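Local structure of phosphoglycerol transferase GacH (Streptococcus pyogenes MGAS5005, 6DGM) at residues Ser107-Ser110 against Glu115-Pro118. The protein probably transfers glycerol phosphate onto streptococcal rhamnose polysaccharide, and is seen here as its sulfatase-family domain with manganese and sn-glycerol-1-phosphate bound. Numbering follows the deposited sequence.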
ATOM      1  N   SER A 107     -18.654   9.354   0.302  1.00 19.71           N
ATOM      2  CA  SER A 107     -18.312   9.526  -1.100  1.00 22.29           C
ATOM      3  C   SER A 107     -17.920  10.964  -1.431  1.00 20.91           C
ATOM      4  O   SER A 107     -17.273  11.194  -2.456  1.00 20.76           O
ATOM      5  CB  SER A 107     -19.479   9.102  -1.994  1.00 29.65           C
ATOM      6  OG  SER A 107     -19.704   7.711  -1.865  1.00 35.01           O
ATOM      7  N   SER A 108     -18.291  11.922  -0.577  1.00 20.45           N
ATOM      8  CA  SER A 108     -17.869  13.304  -0.777  1.00 22.18           C
ATOM      9  C   SER A 108     -16.364  13.505  -0.640  1.00 21.20           C
ATOM     10  O   SER A 108     -15.847  14.520  -1.116  1.00 21.74           O
ATOM     11  CB  SER A 108     -18.576  14.216   0.223  1.00 23.98           C
ATOM     12  OG  SER A 108     -18.304  13.841   1.568  1.00 24.96           O
ATOM     13  N   VAL A 109     -15.651  12.592   0.008  1.00 19.68           N
ATOM     14  CA  VAL A 109     -14.225  12.780   0.258  1.00 18.23           C
ATOM     15  C   VAL A 109     -13.436  12.483  -1.003  1.00 18.17           C
ATOM     16  O   VAL A 109     -13.541  11.394  -1.578  1.00 20.08           O
ATOM     17  CB  VAL A 109     -13.752  11.887   1.416  1.00 18.50           C
ATOM     18  CG1 VAL A 109     -12.224  11.949   1.510  1.00 19.15           C
ATOM     19  CG2 VAL A 109     -14.397  12.297   2.707  1.00 19.34           C
ATOM     20  N   SER A 110     -12.617  13.444  -1.431  1.00 17.16           N
ATOM     21  CA  SER A 110     -11.777  13.264  -2.604  1.00 17.60           C
ATOM     22  C   SER A 110     -10.359  12.816  -2.256  1.00 17.87           C
ATOM     23  O   SER A 110      -9.854  11.845  -2.840  1.00 18.73           O
ATOM     24  CB  SER A 110     -11.722  14.567  -3.403  1.00 19.23           C
ATOM     25  OG  SER A 110     -10.927  14.384  -4.558  1.00 20.33           O
ATOM     26  N   GLU A 115      -8.527  15.941   3.522  1.00 16.54           N
ATOM     27  CA  GLU A 115      -9.849  16.077   4.115  1.00 16.79           C
ATOM     28  C   GLU A 115     -10.068  15.257   5.378  1.00 17.30           C
ATOM     29  O   GLU A 115     -11.005  15.556   6.128  1.00 19.98           O
ATOM     30  CB  GLU A 115     -10.918  15.649   3.107  1.00 16.68           C
ATOM     31  CG  GLU A 115     -10.905  16.498   1.851  1.00 18.64           C
ATOM     32  CD  GLU A 115     -11.849  16.003   0.795  1.00 22.30           C
ATOM     33  OE1 GLU A 115     -13.039  15.793   1.106  1.00 24.55           O
ATOM     34  OE2 GLU A 115     -11.412  15.832  -0.368  1.00 23.62           O
ATOM     35  N   VAL A 116      -9.293  14.199   5.589  1.00 15.17           N
ATOM     36  CA  VAL A 116      -9.479  13.323   6.743  1.00 15.93           C
ATOM     37  C   VAL A 116      -8.256  13.357   7.668  1.00 16.99           C
ATOM     38  O   VAL A 116      -8.398  13.591   8.874  1.00 17.16           O
ATOM     39  CB  VAL A 116      -9.818  11.881   6.321  1.00 16.55           C
ATOM     40  CG1 VAL A 116      -9.833  10.943   7.555  1.00 18.02           C
ATOM     41  CG2 VAL A 116     -11.157  11.823   5.627  1.00 16.51           C
ATOM     42  N   PHE A 117      -7.068  13.154   7.107  1.00 17.71           N
ATOM     43  CA  PHE A 117      -5.875  13.157   7.961  1.00 18.11           C
ATOM     44  C   PHE A 117      -5.812  14.377   8.874  1.00 19.01           C
ATOM     45  O   PHE A 117      -5.564  14.203  10.077  1.00 19.56           O
ATOM     46  CB  PHE A 117      -4.581  13.009   7.151  1.00 16.35           C
ATOM     47  CG  PHE A 117      -3.354  12.906   8.023  1.00 17.44           C
ATOM     48  CD1 PHE A 117      -2.707  14.045   8.463  1.00 19.36           C
ATOM     49  CD2 PHE A 117      -2.896  11.671   8.428  1.00 17.55           C
ATOM     50  CE1 PHE A 117      -1.599  13.953   9.286  1.00 20.54           C
ATOM     51  CE2 PHE A 117      -1.778  11.569   9.262  1.00 19.20           C
ATOM     52  CZ  PHE A 117      -1.142  12.717   9.687  1.00 19.69           C
ATOM     53  N   PRO A 118      -6.014  15.607   8.394  1.00 20.04           N
ATOM     54  CA  PRO A 118      -5.846  16.772   9.288  1.00 21.81           C
ATOM     55  C   PRO A 118      -6.837  16.809  10.422  1.00 24.28           C
ATOM     56  O   PRO A 118      -6.610  17.514  11.414  1.00 27.42           O
ATOM     57  CB  PRO A 118      -6.024  17.980   8.357  1.00 22.50           C
ATOM     58  CG  PRO A 118      -5.767  17.425   6.962  1.00 21.90           C
ATOM     59  CD  PRO A 118      -6.238  16.006   6.987  1.00 20.22           C
TER
HETATM   60  O   HOH W   1     -15.469  17.251  -0.608  1.00 38.29           O
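Ser108 meets Glu115 mainly through water. Its carbonyl O accepts a bond from water 1, 2.8 Å from that oxygen. The same water gives a weak second bond to OE1 of Glu115. The hydroxyl of Ser108 takes no part in this bridge and bonds instead to OG of Ser106. Val109 comes next, and its CA lies 3.3 Å from OE1 of Glu115. The side chains of Val109 and Glu115 lie alongside each other, pointing opposite ways. With chi1 at 171°, Val109 sets CG1 trans to its N, where it touches both the carboxylate end of Glu115 and Val116. It stands 4.3 Å from CG2 of Val116, a light apolar contact between two buried residues. Phe102 and Phe105 extend this apolar side, the first against Val109 and the second against Val116.

Residues 107-110 lead into the short helix 112-115, and 115-118 begins within it and runs on into the following loop, all within the alkaline phosphatase-like domain of the sulfatase family. Glu115 lies in that helix, and its side chain reaches back to the residues that lead into it. The Glu115 side chain is stretched out at its second torsion (chi2 174°), which carries the carboxylate to the amide of Ser110. N of Ser110 donates to OE2 of Glu115 at 2.9 Å, with an N-H...O angle of 145°. The donor sits above the carboxylate plane. OE2 also accepts from N of Val111, so two successive amides near the helix start grip one oxygen. CB of Ser110 packs 3.3 Å from that same OE2. The carbonyl O of Ser110 accepts from ND2 of Asn91, in helix 89-98. The Ser110 side chain is about 10 Å from the bound sn-glycerol-1-phosphate.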